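Local structure of integral membrane indolylacetylinositol arabinosyltransferase EmbC (Mycolicibacterium smegmatis, 7BVE) at residues A340-R352 and L390-A404. The protein probably transfers arabinose units to growing arabinan chains of the mycobacterial cell wall, acting as a membrane-embedded glycosyltransferase of the GT-C class. Numbering follows the deposited sequence.
Sequences ACWWVISREVIPR and LGILLTWCSVERGVA
E400 OE2 is gripped by two nitrogens of one guanidinium: R352 approaches side-on, NE at 3.1 Å from E400 OE2 and NH2 at 3.0 Å from the same oxygen. The contact joins two helices of the GT-C membrane domain, 332-349 and 385-405, whose segments 340-349 and 390-404 run roughly parallel at 30°, and it illustrates how a helix pair can gather its charges in the C-terminal part of a contact. R352 itself belongs to residues 350-352, which keep helical backbone angles without the regular bonds. OE2 lies in the guanidinium plane and meets NH2 with its anti lone pair, while the two flat groups are turned 55° against each other. The other carboxylate oxygen, OE1, is bridged to R553 of helix 548-564, and R352 NH2 has a second acidic partner on the chain of another protein, so the pair lies within a charge network extending beyond the two helices. One turn back, E348 OE1 stands 2.8 Å from R401 NH1 in a salt bridge whose hydrogen bond is bent and weak. E348 is folded at chi2 (66°), turning its carboxylate to the edge of the guanidinium. R401 also touches the bound 4'-phosphopantetheine, so E348 is a second-shell partner of that pocket.

Beside the salt bridges, V349 meets the six-membered ring of W396 with both methyls, CG2 at the edge and 3.6 Å from W396 CZ3. The C397 sulfur fits between V344, V349 and the aliphatic part of E348, with E348 CG the nearest. From there an apolar row of V344, I345, C341, L393 and L390 runs toward the other end, where L393 CD1 lies 3.6 Å from C341 SG and 3.8 Å from I345 CG1.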
loop_
_atom_site.group_PDB
_atom_site.type_symbol
_atom_site.label_atom_id
_atom_site.label_comp_id
_atom_site.label_asym_id
_atom_site.label_seq_id
_atom_site.Cartn_x
_atom_site.Cartn_y
_atom_site.Cartn_z
ATOM N N ALA A 340 -10.305 35.123 -9.188
ATOM C CA ALA A 340 -10.835 35.764 -7.988
ATOM C C ALA A 340 -10.096 35.313 -6.740
ATOM O O ALA A 340 -9.886 36.108 -5.822
ATOM C CB ALA A 340 -12.324 35.477 -7.850
ATOM N N CYS A 341 -9.638 34.063 -6.716
ATOM C CA CYS A 341 -8.913 33.546 -5.564
ATOM C C CYS A 341 -7.559 34.229 -5.406
ATOM O O CYS A 341 -7.184 34.625 -4.298
ATOM C CB CYS A 341 -8.768 32.032 -5.713
ATOM S SG CYS A 341 -8.082 31.152 -4.330
ATOM N N TRP A 342 -6.838 34.443 -6.511
ATOM C CA TRP A 342 -5.560 35.152 -6.391
ATOM C C TRP A 342 -5.734 36.639 -6.089
ATOM O O TRP A 342 -4.918 37.228 -5.374
ATOM C CB TRP A 342 -4.720 34.966 -7.648
ATOM C CG TRP A 342 -3.524 35.879 -7.700
ATOM C CD1 TRP A 342 -3.360 36.928 -8.550
ATOM C CD2 TRP A 342 -2.375 35.882 -6.838
ATOM N NE1 TRP A 342 -2.174 37.561 -8.292
ATOM C CE2 TRP A 342 -1.546 36.939 -7.252
ATOM C CE3 TRP A 342 -1.952 35.080 -5.774
ATOM C CZ2 TRP A 342 -0.338 37.223 -6.634
ATOM C CZ3 TRP A 342 -0.757 35.370 -5.163
ATOM C CH2 TRP A 342 0.049 36.416 -5.607
ATOM N N TRP A 343 -6.787 37.269 -6.603
ATOM C CA TRP A 343 -6.978 38.685 -6.297
ATOM C C TRP A 343 -7.442 38.888 -4.851
ATOM O O TRP A 343 -7.074 39.880 -4.208
ATOM C CB TRP A 343 -7.918 39.292 -7.345
ATOM C CG TRP A 343 -7.165 39.539 -8.660
ATOM C CD1 TRP A 343 -6.714 38.595 -9.560
ATOM C CD2 TRP A 343 -6.842 40.802 -9.238
ATOM N NE1 TRP A 343 -6.086 39.187 -10.613
ATOM C CE2 TRP A 343 -6.154 40.543 -10.454
ATOM C CE3 TRP A 343 -7.046 42.132 -8.841
ATOM C CZ2 TRP A 343 -5.690 41.547 -11.265
ATOM C CZ3 TRP A 343 -6.587 43.114 -9.659
ATOM C CH2 TRP A 343 -5.916 42.818 -10.858
ATOM N N VAL A 344 -8.156 37.907 -4.289
ATOM C CA VAL A 344 -8.482 37.923 -2.863
ATOM C C VAL A 344 -7.234 37.690 -2.013
ATOM O O VAL A 344 -7.050 38.345 -0.985
ATOM C CB VAL A 344 -9.599 36.901 -2.562
ATOM C CG1 VAL A 344 -9.740 36.623 -1.093
ATOM C CG2 VAL A 344 -10.923 37.431 -3.041
ATOM N N ILE A 345 -6.339 36.791 -2.442
ATOM C CA ILE A 345 -5.102 36.550 -1.686
ATOM C C ILE A 345 -4.205 37.784 -1.686
ATOM O O ILE A 345 -3.723 38.220 -0.638
ATOM C CB ILE A 345 -4.353 35.321 -2.234
ATOM C CG1 ILE A 345 -5.052 34.026 -1.848
ATOM C CG2 ILE A 345 -2.917 35.282 -1.761
ATOM C CD1 ILE A 345 -4.458 32.823 -2.506
ATOM N N SER A 346 -3.978 38.377 -2.849
ATOM C CA SER A 346 -3.017 39.466 -2.929
ATOM C C SER A 346 -3.567 40.811 -2.473
ATOM O O SER A 346 -2.773 41.682 -2.115
ATOM C CB SER A 346 -2.491 39.588 -4.353
ATOM O OG SER A 346 -3.516 39.959 -5.248
ATOM N N ARG A 347 -4.888 41.023 -2.481
ATOM C CA ARG A 347 -5.424 42.319 -2.084
ATOM C C ARG A 347 -6.026 42.356 -0.691
ATOM O O ARG A 347 -6.209 43.448 -0.152
ATOM C CB ARG A 347 -6.497 42.796 -3.069
ATOM C CG ARG A 347 -6.010 43.712 -4.163
ATOM C CD ARG A 347 -5.209 42.982 -5.195
ATOM N NE ARG A 347 -4.887 43.845 -6.326
ATOM C CZ ARG A 347 -4.069 43.503 -7.295
ATOM N NH1 ARG A 347 -3.491 42.313 -7.296
ATOM N NH2 ARG A 347 -3.828 44.341 -8.286
ATOM N N GLU A 348 -6.348 41.216 -0.100
ATOM C CA GLU A 348 -7.025 41.195 1.186
ATOM C C GLU A 348 -6.217 40.504 2.270
ATOM O O GLU A 348 -6.226 40.957 3.416
ATOM C CB GLU A 348 -8.404 40.538 1.020
ATOM C CG GLU A 348 -9.217 40.339 2.294
ATOM C CD GLU A 348 -9.665 41.620 2.972
ATOM O OE1 GLU A 348 -9.826 42.646 2.286
ATOM O OE2 GLU A 348 -9.860 41.595 4.207
ATOM N N VAL A 349 -5.485 39.444 1.948
ATOM C CA VAL A 349 -4.833 38.661 2.993
ATOM C C VAL A 349 -3.439 39.194 3.299
ATOM O O VAL A 349 -3.096 39.418 4.464
ATOM C CB VAL A 349 -4.792 37.177 2.602
ATOM C CG1 VAL A 349 -4.033 36.394 3.635
ATOM C CG2 VAL A 349 -6.195 36.634 2.454
ATOM N N ILE A 350 -2.609 39.371 2.276
ATOM C CA ILE A 350 -1.217 39.797 2.454
ATOM C C ILE A 350 -1.087 41.200 3.062
ATOM O O ILE A 350 -0.276 41.353 3.984
ATOM C CB ILE A 350 -0.426 39.637 1.139
ATOM C CG1 ILE A 350 -0.179 38.161 0.850
ATOM C CG2 ILE A 350 0.894 40.356 1.166
ATOM C CD1 ILE A 350 0.456 37.899 -0.480
ATOM N N PRO A 351 -1.857 42.235 2.681
ATOM C CA PRO A 351 -1.800 43.476 3.470
ATOM C C PRO A 351 -2.431 43.385 4.849
ATOM O O PRO A 351 -2.259 44.316 5.639
ATOM C CB PRO A 351 -2.542 44.488 2.596
ATOM C CG PRO A 351 -3.362 43.716 1.737
ATOM C CD PRO A 351 -2.601 42.488 1.435
ATOM N N ARG A 352 -3.144 42.313 5.168
ATOM C CA ARG A 352 -3.663 42.095 6.509
ATOM C C ARG A 352 -2.659 41.409 7.419
ATOM O O ARG A 352 -2.620 41.705 8.615
ATOM C CB ARG A 352 -4.949 41.265 6.438
ATOM C CG ARG A 352 -5.635 40.990 7.747
ATOM C CD ARG A 352 -6.155 42.260 8.361
ATOM N NE ARG A 352 -6.824 41.997 9.627
ATOM C CZ ARG A 352 -7.158 42.938 10.498
ATOM N NH1 ARG A 352 -6.877 44.205 10.240
ATOM N NH2 ARG A 352 -7.761 42.611 11.630
ATOM N N LEU A 390 -12.236 28.753 -2.576
ATOM C CA LEU A 390 -12.672 30.141 -2.521
ATOM C C LEU A 390 -13.627 30.389 -1.357
ATOM O O LEU A 390 -13.614 31.476 -0.772
ATOM C CB LEU A 390 -13.306 30.524 -3.856
ATOM C CG LEU A 390 -13.727 31.970 -4.077
ATOM C CD1 LEU A 390 -12.543 32.886 -3.946
ATOM C CD2 LEU A 390 -14.343 32.110 -5.441
ATOM N N GLY A 391 -14.407 29.382 -0.961
ATOM C CA GLY A 391 -15.291 29.551 0.178
ATOM C C GLY A 391 -14.560 29.616 1.503
ATOM O O GLY A 391 -14.963 30.360 2.397
ATOM N N ILE A 392 -13.479 28.844 1.650
ATOM C CA ILE A 392 -12.661 28.925 2.862
ATOM C C ILE A 392 -11.979 30.285 2.966
ATOM O O ILE A 392 -11.933 30.892 4.052
ATOM C CB ILE A 392 -11.647 27.768 2.901
ATOM C CG1 ILE A 392 -12.360 26.445 3.119
ATOM C CG2 ILE A 392 -10.646 27.939 4.005
ATOM C CD1 ILE A 392 -11.469 25.257 2.945
ATOM N N LEU A 393 -11.481 30.812 1.839
ATOM C CA LEU A 393 -10.908 32.160 1.867
ATOM C C LEU A 393 -11.937 33.225 2.210
ATOM O O LEU A 393 -11.658 34.120 3.011
ATOM C CB LEU A 393 -10.251 32.515 0.545
ATOM C CG LEU A 393 -8.845 32.027 0.318
ATOM C CD1 LEU A 393 -8.451 32.551 -1.005
ATOM C CD2 LEU A 393 -7.963 32.600 1.390
ATOM N N LEU A 394 -13.125 33.160 1.612
ATOM C CA LEU A 394 -14.121 34.187 1.894
ATOM C C LEU A 394 -14.682 34.071 3.304
ATOM O O LEU A 394 -15.039 35.090 3.906
ATOM C CB LEU A 394 -15.242 34.134 0.868
ATOM C CG LEU A 394 -14.851 34.546 -0.545
ATOM C CD1 LEU A 394 -16.024 34.370 -1.475
ATOM C CD2 LEU A 394 -14.366 35.969 -0.559
ATOM N N THR A 395 -14.719 32.859 3.866
ATOM C CA THR A 395 -15.118 32.693 5.260
ATOM C C THR A 395 -14.112 33.339 6.201
ATOM O O THR A 395 -14.491 34.092 7.108
ATOM C CB THR A 395 -15.275 31.211 5.586
ATOM O OG1 THR A 395 -16.214 30.622 4.686
ATOM C CG2 THR A 395 -15.792 31.034 6.982
ATOM N N TRP A 396 -12.814 33.081 5.981
ATOM C CA TRP A 396 -11.790 33.687 6.831
ATOM C C TRP A 396 -11.742 35.201 6.668
ATOM O O TRP A 396 -11.533 35.922 7.645
ATOM C CB TRP A 396 -10.419 33.100 6.521
ATOM C CG TRP A 396 -9.337 33.625 7.425
ATOM C CD1 TRP A 396 -9.144 33.316 8.728
ATOM C CD2 TRP A 396 -8.342 34.601 7.102
ATOM N NE1 TRP A 396 -8.073 33.994 9.233
ATOM C CE2 TRP A 396 -7.565 34.801 8.255
ATOM C CE3 TRP A 396 -8.032 35.321 5.949
ATOM C CZ2 TRP A 396 -6.496 35.678 8.287
ATOM C CZ3 TRP A 396 -6.981 36.201 5.989
ATOM C CH2 TRP A 396 -6.224 36.376 7.148
ATOM N N CYS A 397 -11.971 35.704 5.455
ATOM C CA CYS A 397 -11.923 37.147 5.238
ATOM C C CYS A 397 -13.116 37.853 5.866
ATOM O O CYS A 397 -12.963 38.940 6.432
ATOM C CB CYS A 397 -11.841 37.457 3.748
ATOM S SG CYS A 397 -10.287 36.986 2.982
ATOM N N SER A 398 -14.302 37.237 5.818
ATOM C CA SER A 398 -15.467 37.838 6.459
ATOM C C SER A 398 -15.332 37.841 7.975
ATOM O O SER A 398 -15.673 38.836 8.629
ATOM C CB SER A 398 -16.732 37.095 6.051
ATOM O OG SER A 398 -16.954 37.186 4.662
ATOM N N VAL A 399 -14.835 36.741 8.550
ATOM C CA VAL A 399 -14.609 36.684 9.993
ATOM C C VAL A 399 -13.556 37.699 10.414
ATOM O O VAL A 399 -13.734 38.417 11.402
ATOM C CB VAL A 399 -14.217 35.258 10.411
ATOM C CG1 VAL A 399 -13.744 35.221 11.838
ATOM C CG2 VAL A 399 -15.387 34.353 10.268
ATOM N N GLU A 400 -12.478 37.818 9.638
ATOM C CA GLU A 400 -11.395 38.734 9.974
ATOM C C GLU A 400 -11.839 40.187 9.867
ATOM O O GLU A 400 -11.342 41.053 10.592
ATOM C CB GLU A 400 -10.212 38.455 9.053
ATOM C CG GLU A 400 -8.970 39.217 9.383
ATOM C CD GLU A 400 -8.351 38.761 10.677
ATOM O OE1 GLU A 400 -8.448 37.559 10.998
ATOM O OE2 GLU A 400 -7.791 39.615 11.392
ATOM N N ARG A 401 -12.790 40.472 8.982
ATOM C CA ARG A 401 -13.346 41.817 8.915
ATOM C C ARG A 401 -14.350 42.063 10.033
ATOM O O ARG A 401 -14.559 43.208 10.440
ATOM C CB ARG A 401 -13.974 42.018 7.541
ATOM C CG ARG A 401 -14.433 43.404 7.212
ATOM C CD ARG A 401 -14.801 43.427 5.761
ATOM N NE ARG A 401 -13.613 43.241 4.937
ATOM C CZ ARG A 401 -12.872 44.239 4.476
ATOM N NH1 ARG A 401 -11.801 43.994 3.742
ATOM N NH2 ARG A 401 -13.223 45.486 4.729
ATOM N N GLY A 402 -14.979 41.007 10.548
ATOM C CA GLY A 402 -15.884 41.188 11.671
ATOM C C GLY A 402 -15.165 41.483 12.975
ATOM O O GLY A 402 -15.705 42.159 13.849
ATOM N N VAL A 403 -13.942 40.979 13.123
ATOM C CA VAL A 403 -13.171 41.199 14.344
ATOM C C VAL A 403 -12.672 42.635 14.405
ATOM O O VAL A 403 -12.717 43.285 15.454
ATOM C CB VAL A 403 -12.004 40.201 14.415
ATOM C CG1 VAL A 403 -11.158 40.440 15.632
ATOM C CG2 VAL A 403 -12.525 38.815 14.423
ATOM N N ALA A 404 -12.195 43.149 13.271
ATOM C CA ALA A 404 -11.579 44.469 13.219
ATOM C C ALA A 404 -12.597 45.573 13.464
ATOM O O ALA A 404 -12.442 46.385 14.378
ATOM C CB ALA A 404 -10.896 44.658 11.868
#